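Serine-threonine phosphatase 2C (Toxoplasma gondii, PDB 2I44) probably removes phosphate from phosphoserine and phosphothreonine in proteins, as a metal-dependent phosphatase of the PP2C family that here carries bound calcium ions. Local coordinates at residues Leu145-Leu155 against Ser244-Val254; Asn168-Thr176 against Trp269-Val278. All blocks are in the same frame, centred on the assembly; numbering follows the deposited sequence.

In the fold
A PP2C domain is a sandwich of two antiparallel sheets with helices packed on its outer sides, and the two contacts sample both layers. Contact 1 lies within one sheet, where strand 149-155 pairs with strand 248-253, with L155 and P247 at one end packing on helix 98-130. Contact 2 belongs to the other sheet, whose outermost strand 169-174 meets the start of helix 274-286. Their centres are about 18 Å apart, and they touch across the interior where V152 and H154 pack on T176. Along the chain the segments alternate, 145-155, 168-176, 244-254, 269-278. Neither contact binds metal, but a calcium ion lies about 13 Å from the H154 side chain and about 9 Å from that of W269.

Contact 1. Residues Leu145-Leu155 against Ser244-Val254; sequences LAKGFVAVGHL and SNQPDVRVVRV
L155 meets the loop that leads into the second strand: its CD2 lies 3.2 Å from Q246 O and also packs against P247. At D248 the pairing is still slack, with long, weak backbone bonds to H154. A water also links the two residues, donating to D248 O and lying in the plane of the H154 ring, 2.8 Å from ND1. The D248 carboxylate runs alongside that ring, but its OD2 is bonded to H179, whose ring stacks on H154, while H154 NE2 bonds to V177 O. V249 lays CG1 against V152 O. From R250 onward the bonds shorten into regular antiparallel pairing within one sheet of the PP2C sandwich: V152 N gives a 2.7 Å bond to R250 O and R250 N bonds to V152 O in return; V150 and V252 do likewise. V251 CG1 touches F149 CD1. V252 holds CG1 between its own backbone N and carbonyl carbon (chi1 44°), which brings that methyl to 3.8 Å from V150 CB. R253 lies beside F149 and points the same way; CE1 of the ring sits over one face of the guanidinium, toward its rim, with the planes 53° apart. V254 N closes the pairing with a nearly straight bond (172°) to G148 O, in the type I' turn from A146 to F149, while V254 CG2 presses to 3.3 Å from V150 CG2, tighter than ordinary van der Waals contact.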
# COMPACT_ATOMS: atom_id res chain seq x y z
N LEU A 145 2.06 -1.21 12.79
CA LEU A 145 2.51 -2.12 13.84
C LEU A 145 2.30 -1.42 15.18
O LEU A 145 2.75 -0.29 15.37
CB LEU A 145 3.99 -2.45 13.66
CG LEU A 145 4.63 -3.23 14.82
CD1 LEU A 145 4.06 -4.64 14.87
CD2 LEU A 145 6.14 -3.28 14.64
N ALA A 146 1.61 -2.09 16.10
CA ALA A 146 1.35 -1.52 17.42
C ALA A 146 1.09 -2.63 18.43
O ALA A 146 0.12 -3.38 18.31
CB ALA A 146 0.16 -0.57 17.36
N LYS A 147 1.98 -2.72 19.42
CA LYS A 147 1.89 -3.71 20.49
C LYS A 147 1.47 -5.10 20.02
O LYS A 147 0.45 -5.63 20.45
CB LYS A 147 0.91 -3.22 21.57
CG LYS A 147 1.02 -3.97 22.90
CD LYS A 147 -0.07 -3.56 23.88
CE LYS A 147 0.06 -4.32 25.20
NZ LYS A 147 -1.07 -4.04 26.14
N GLY A 148 2.26 -5.68 19.13
CA GLY A 148 1.97 -7.02 18.65
C GLY A 148 0.89 -7.17 17.60
O GLY A 148 0.60 -8.28 17.16
N PHE A 149 0.29 -6.06 17.18
CA PHE A 149 -0.75 -6.11 16.16
C PHE A 149 -0.33 -5.34 14.92
O PHE A 149 0.36 -4.32 15.01
CB PHE A 149 -2.05 -5.51 16.68
CG PHE A 149 -2.76 -6.38 17.68
CD1 PHE A 149 -3.43 -7.53 17.28
CD2 PHE A 149 -2.75 -6.05 19.03
CE1 PHE A 149 -4.07 -8.35 18.21
CE2 PHE A 149 -3.39 -6.86 19.98
CZ PHE A 149 -4.05 -8.01 19.56
N VAL A 150 -0.74 -5.84 13.76
CA VAL A 150 -0.44 -5.17 12.51
C VAL A 150 -1.77 -4.91 11.82
O VAL A 150 -2.49 -5.85 11.46
CB VAL A 150 0.46 -6.01 11.59
CG1 VAL A 150 0.66 -5.29 10.26
CG2 VAL A 150 1.80 -6.23 12.26
N ALA A 151 -2.09 -3.64 11.66
CA ALA A 151 -3.32 -3.22 11.01
C ALA A 151 -3.00 -2.97 9.54
O ALA A 151 -2.39 -1.96 9.19
CB ALA A 151 -3.85 -1.95 11.66
N VAL A 152 -3.40 -3.91 8.68
CA VAL A 152 -3.16 -3.79 7.26
C VAL A 152 -4.31 -3.07 6.55
O VAL A 152 -5.48 -3.38 6.77
CB VAL A 152 -2.99 -5.19 6.59
CG1 VAL A 152 -2.84 -5.04 5.09
CG2 VAL A 152 -1.77 -5.90 7.16
N GLY A 153 -3.95 -2.12 5.71
CA GLY A 153 -4.95 -1.39 4.95
C GLY A 153 -4.44 -1.25 3.53
O GLY A 153 -3.23 -1.28 3.29
N HIS A 154 -5.35 -1.13 2.56
CA HIS A 154 -4.94 -0.95 1.18
C HIS A 154 -6.02 -0.45 0.25
O HIS A 154 -7.22 -0.56 0.52
CB HIS A 154 -4.32 -2.24 0.60
CG HIS A 154 -5.30 -3.14 -0.09
ND1 HIS A 154 -6.20 -3.92 0.60
CD2 HIS A 154 -5.50 -3.40 -1.40
CE1 HIS A 154 -6.91 -4.63 -0.26
NE2 HIS A 154 -6.51 -4.33 -1.48
N LEU A 155 -5.57 0.11 -0.86
CA LEU A 155 -6.42 0.62 -1.92
C LEU A 155 -5.67 0.31 -3.21
O LEU A 155 -4.51 0.69 -3.36
CB LEU A 155 -6.58 2.14 -1.81
CG LEU A 155 -7.39 2.76 -0.67
CD1 LEU A 155 -7.32 4.28 -0.79
CD2 LEU A 155 -8.85 2.30 -0.74
N SER A 244 -13.32 4.46 -5.32
CA SER A 244 -13.47 4.61 -3.88
C SER A 244 -12.17 4.78 -3.09
O SER A 244 -11.10 4.37 -3.53
CB SER A 244 -14.22 3.39 -3.34
OG SER A 244 -14.24 3.36 -1.92
N ASN A 245 -12.28 5.40 -1.91
CA ASN A 245 -11.12 5.58 -1.04
C ASN A 245 -11.32 4.73 0.22
O ASN A 245 -10.60 4.89 1.21
CB ASN A 245 -10.91 7.05 -0.65
CG ASN A 245 -12.13 7.68 -0.01
OD1 ASN A 245 -12.92 7.01 0.67
ND2 ASN A 245 -12.29 8.98 -0.20
N GLN A 246 -12.31 3.85 0.17
CA GLN A 246 -12.61 2.94 1.28
C GLN A 246 -11.59 1.81 1.25
O GLN A 246 -11.56 1.03 0.31
CB GLN A 246 -14.02 2.36 1.10
CG GLN A 246 -14.40 1.26 2.08
CD GLN A 246 -14.37 1.73 3.52
OE1 GLN A 246 -13.44 1.41 4.27
NE2 GLN A 246 -15.37 2.50 3.90
N PRO A 247 -10.73 1.72 2.27
CA PRO A 247 -9.74 0.64 2.26
C PRO A 247 -10.29 -0.64 2.86
O PRO A 247 -11.26 -0.62 3.61
CB PRO A 247 -8.63 1.21 3.13
CG PRO A 247 -9.42 1.94 4.19
CD PRO A 247 -10.46 2.68 3.36
N ASP A 248 -9.70 -1.77 2.49
CA ASP A 248 -10.10 -3.03 3.12
C ASP A 248 -9.10 -3.06 4.26
O ASP A 248 -7.93 -2.75 4.06
CB ASP A 248 -9.90 -4.24 2.19
CG ASP A 248 -11.05 -4.41 1.20
OD1 ASP A 248 -12.22 -4.40 1.63
OD2 ASP A 248 -10.78 -4.56 -0.01
N VAL A 249 -9.55 -3.38 5.47
CA VAL A 249 -8.65 -3.40 6.61
C VAL A 249 -8.65 -4.77 7.25
O VAL A 249 -9.69 -5.42 7.35
CB VAL A 249 -9.05 -2.33 7.65
CG1 VAL A 249 -8.04 -2.29 8.78
CG2 VAL A 249 -9.14 -0.96 6.97
N ARG A 250 -7.47 -5.21 7.68
CA ARG A 250 -7.28 -6.50 8.32
C ARG A 250 -6.24 -6.40 9.44
O ARG A 250 -5.11 -5.97 9.21
CB ARG A 250 -6.82 -7.54 7.28
CG ARG A 250 -6.49 -8.92 7.85
CD ARG A 250 -6.09 -9.90 6.74
NE ARG A 250 -5.76 -11.23 7.26
CZ ARG A 250 -5.36 -12.25 6.51
NH1 ARG A 250 -5.22 -12.11 5.20
NH2 ARG A 250 -5.08 -13.42 7.08
N VAL A 251 -6.63 -6.79 10.65
CA VAL A 251 -5.72 -6.76 11.78
C VAL A 251 -5.24 -8.17 12.10
O VAL A 251 -6.04 -9.07 12.36
CB VAL A 251 -6.40 -6.17 13.05
CG1 VAL A 251 -5.41 -6.17 14.21
CG2 VAL A 251 -6.90 -4.76 12.78
N VAL A 252 -3.93 -8.37 12.06
CA VAL A 252 -3.34 -9.67 12.34
C VAL A 252 -2.45 -9.60 13.57
O VAL A 252 -1.77 -8.60 13.80
CB VAL A 252 -2.51 -10.16 11.12
CG1 VAL A 252 -1.66 -9.03 10.58
CG2 VAL A 252 -1.62 -11.33 11.52
N ARG A 253 -2.49 -10.65 14.39
CA ARG A 253 -1.64 -10.72 15.57
C ARG A 253 -0.26 -11.19 15.13
O ARG A 253 -0.15 -12.18 14.42
CB ARG A 253 -2.17 -11.74 16.58
CG ARG A 253 -3.49 -11.42 17.22
CD ARG A 253 -3.92 -12.60 18.10
NE ARG A 253 -5.21 -12.36 18.75
CZ ARG A 253 -5.37 -11.66 19.87
NH1 ARG A 253 -4.32 -11.12 20.48
NH2 ARG A 253 -6.59 -11.49 20.37
N VAL A 254 0.78 -10.47 15.54
CA VAL A 254 2.12 -10.89 15.18
C VAL A 254 2.49 -12.00 16.17
O VAL A 254 2.67 -11.73 17.36
CB VAL A 254 3.13 -9.74 15.32
CG1 VAL A 254 4.51 -10.22 14.90
CG2 VAL A 254 2.68 -8.56 14.47
O HOH W 1 -5.91 -4.39 3.35

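Contact 2. Residues Asn168-Thr176 against Trp269-Val278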
# COMPACT_ATOMS: atom_id res chain seq x y z
N ASN A 168 5.34 -27.50 9.14
CA ASN A 168 5.48 -28.08 7.81
C ASN A 168 6.11 -27.14 6.79
O ASN A 168 5.99 -27.36 5.59
CB ASN A 168 4.11 -28.52 7.28
CG ASN A 168 3.45 -29.52 8.18
OD1 ASN A 168 2.39 -29.25 8.75
ND2 ASN A 168 4.06 -30.68 8.32
N GLY A 169 6.78 -26.10 7.27
CA GLY A 169 7.42 -25.17 6.35
C GLY A 169 6.88 -23.75 6.43
O GLY A 169 5.99 -23.44 7.22
N LEU A 170 7.42 -22.88 5.58
CA LEU A 170 7.02 -21.48 5.55
C LEU A 170 5.67 -21.28 4.86
O LEU A 170 5.49 -21.69 3.72
CB LEU A 170 8.11 -20.67 4.84
CG LEU A 170 8.35 -19.22 5.28
CD1 LEU A 170 8.49 -19.14 6.79
CD2 LEU A 170 9.62 -18.70 4.61
N ASN A 171 4.73 -20.67 5.56
CA ASN A 171 3.40 -20.38 5.02
C ASN A 171 3.47 -18.97 4.43
O ASN A 171 3.78 -18.01 5.13
CB ASN A 171 2.35 -20.46 6.13
CG ASN A 171 0.94 -20.19 5.63
OD1 ASN A 171 0.61 -19.07 5.23
ND2 ASN A 171 0.10 -21.22 5.65
N CYS A 172 3.18 -18.86 3.14
CA CYS A 172 3.25 -17.58 2.43
C CYS A 172 1.93 -17.20 1.78
O CYS A 172 1.38 -17.96 0.99
CB CYS A 172 4.34 -17.65 1.37
SG CYS A 172 5.93 -18.11 2.05
N GLU A 173 1.44 -16.00 2.10
CA GLU A 173 0.17 -15.55 1.55
C GLU A 173 0.13 -14.03 1.42
O GLU A 173 0.94 -13.33 2.02
CB GLU A 173 -0.97 -15.99 2.46
CG GLU A 173 -1.02 -15.21 3.78
CD GLU A 173 -2.29 -15.46 4.59
OE1 GLU A 173 -3.37 -15.56 3.96
OE2 GLU A 173 -2.22 -15.54 5.84
N PHE A 174 -0.81 -13.54 0.62
CA PHE A 174 -1.01 -12.10 0.47
C PHE A 174 -2.06 -11.74 1.51
O PHE A 174 -3.00 -12.51 1.72
CB PHE A 174 -1.54 -11.77 -0.93
CG PHE A 174 -0.49 -11.81 -2.00
CD1 PHE A 174 0.65 -11.01 -1.91
CD2 PHE A 174 -0.65 -12.64 -3.11
CE1 PHE A 174 1.61 -11.04 -2.91
CE2 PHE A 174 0.30 -12.66 -4.11
CZ PHE A 174 1.43 -11.86 -4.01
N LEU A 175 -1.91 -10.60 2.17
CA LEU A 175 -2.89 -10.18 3.16
C LEU A 175 -3.91 -9.24 2.52
O LEU A 175 -4.86 -8.80 3.16
CB LEU A 175 -2.20 -9.47 4.33
CG LEU A 175 -1.21 -10.31 5.14
CD1 LEU A 175 -0.53 -9.44 6.20
CD2 LEU A 175 -1.94 -11.48 5.78
N THR A 176 -3.70 -8.93 1.25
CA THR A 176 -4.59 -8.03 0.53
C THR A 176 -5.00 -8.59 -0.82
O THR A 176 -4.21 -9.26 -1.50
CB THR A 176 -3.92 -6.66 0.28
OG1 THR A 176 -2.73 -6.85 -0.50
CG2 THR A 176 -3.55 -5.99 1.59
N TRP A 269 4.92 -7.86 -7.91
CA TRP A 269 3.93 -8.93 -7.93
C TRP A 269 3.48 -9.42 -9.31
O TRP A 269 3.07 -10.57 -9.44
CB TRP A 269 2.72 -8.51 -7.10
CG TRP A 269 3.11 -8.12 -5.70
CD1 TRP A 269 2.80 -6.96 -5.04
CD2 TRP A 269 3.88 -8.90 -4.78
NE1 TRP A 269 3.32 -6.98 -3.78
CE2 TRP A 269 3.99 -8.16 -3.58
CE3 TRP A 269 4.49 -10.16 -4.85
CZ2 TRP A 269 4.69 -8.63 -2.46
CZ3 TRP A 269 5.19 -10.64 -3.73
CH2 TRP A 269 5.27 -9.87 -2.55
N ASP A 270 3.54 -8.58 -10.33
CA ASP A 270 3.14 -9.05 -11.64
C ASP A 270 4.10 -10.14 -12.10
O ASP A 270 3.78 -10.94 -12.97
CB ASP A 270 3.11 -7.90 -12.66
CG ASP A 270 1.91 -6.97 -12.45
OD1 ASP A 270 0.92 -7.41 -11.81
OD2 ASP A 270 1.95 -5.82 -12.94
N VAL A 271 5.28 -10.18 -11.47
CA VAL A 271 6.28 -11.19 -11.81
C VAL A 271 6.44 -12.30 -10.78
O VAL A 271 6.44 -13.49 -11.13
CB VAL A 271 7.66 -10.54 -12.04
CG1 VAL A 271 8.65 -11.60 -12.45
CG2 VAL A 271 7.57 -9.45 -13.10
N MSE A 272 6.55 -11.92 -9.51
CA MSE A 272 6.76 -12.89 -8.43
C MSE A 272 5.52 -13.23 -7.58
O MSE A 272 4.70 -12.37 -7.30
CB MSE A 272 7.86 -12.36 -7.50
CG MSE A 272 9.19 -12.09 -8.17
SE MSE A 272 10.01 -13.73 -8.79
CE MSE A 272 10.87 -13.07 -10.40
N SER A 273 5.42 -14.49 -7.16
CA SER A 273 4.31 -14.95 -6.30
C SER A 273 4.71 -14.63 -4.85
O SER A 273 5.87 -14.33 -4.58
CB SER A 273 4.12 -16.46 -6.41
OG SER A 273 5.09 -17.13 -5.63
N ALA A 274 3.75 -14.72 -3.93
CA ALA A 274 4.04 -14.43 -2.53
C ALA A 274 5.15 -15.33 -1.99
O ALA A 274 6.11 -14.85 -1.37
CB ALA A 274 2.77 -14.60 -1.68
N ALA A 275 5.04 -16.63 -2.25
CA ALA A 275 6.04 -17.59 -1.80
C ALA A 275 7.42 -17.28 -2.39
O ALA A 275 8.43 -17.37 -1.69
CB ALA A 275 5.62 -19.01 -2.15
N GLN A 276 7.47 -16.92 -3.66
CA GLN A 276 8.75 -16.60 -4.29
C GLN A 276 9.41 -15.38 -3.65
O GLN A 276 10.62 -15.36 -3.42
CB GLN A 276 8.57 -16.34 -5.79
CG GLN A 276 8.22 -17.57 -6.61
CD GLN A 276 8.03 -17.25 -8.08
OE1 GLN A 276 7.20 -16.41 -8.43
NE2 GLN A 276 8.79 -17.90 -8.94
N ALA A 277 8.60 -14.37 -3.35
CA ALA A 277 9.14 -13.16 -2.74
C ALA A 277 9.68 -13.46 -1.34
O ALA A 277 10.78 -13.05 -1.00
CB ALA A 277 8.06 -12.08 -2.67
N VAL A 278 8.90 -14.17 -0.54
CA VAL A 278 9.33 -14.49 0.81
C VAL A 278 10.63 -15.30 0.79
O VAL A 278 11.56 -15.01 1.55
CB VAL A 278 8.25 -15.28 1.56
CG1 VAL A 278 8.79 -15.78 2.89
CG2 VAL A 278 7.04 -14.38 1.80
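The F174 ring takes a methyl on one face and an indole at its edge. A274 CB stands 3.8 Å from the ring centroid and only 10° off the normal, a CH-pi contact centred over the face. At the rim, CE1 comes within 3.6 Å of W269 CE3. The planes are at 86° and the centroids of the phenyl and the six-membered indole ring are 4.8 Å apart: a T-shaped pair in which W269 offers its face and F174 its edge. The carbonyl oxygens M272 O and S273 O lie in plane at the indole edge. With CG anti to the carbonyl carbon (chi1 -77°), F174 brings the far end of its ring, CE1 and CZ, to W269 and A274. R159 also engages F174, in a cation-pi interaction, and its carbonyl O accepts from W269 NE1, so one residue of the adjoining strand serves both rings. Back toward the start of the strand, C172 puts CB 3.6 Å from A275 CA and lays SG on V278 CB; two residues earlier still, L170 meets V278 tip to tip, CD2 to CG1, at a close 3.5 Å. Within 269-278 the helix start is capped: S273 OG accepts from Q276 N and Q276 OE1 from S273 N, a capping box. The opening turns of the helix, A274, A275 and V278, pack on edge strand 169-174, the helix-on-sheet layering of the PP2C sandwich.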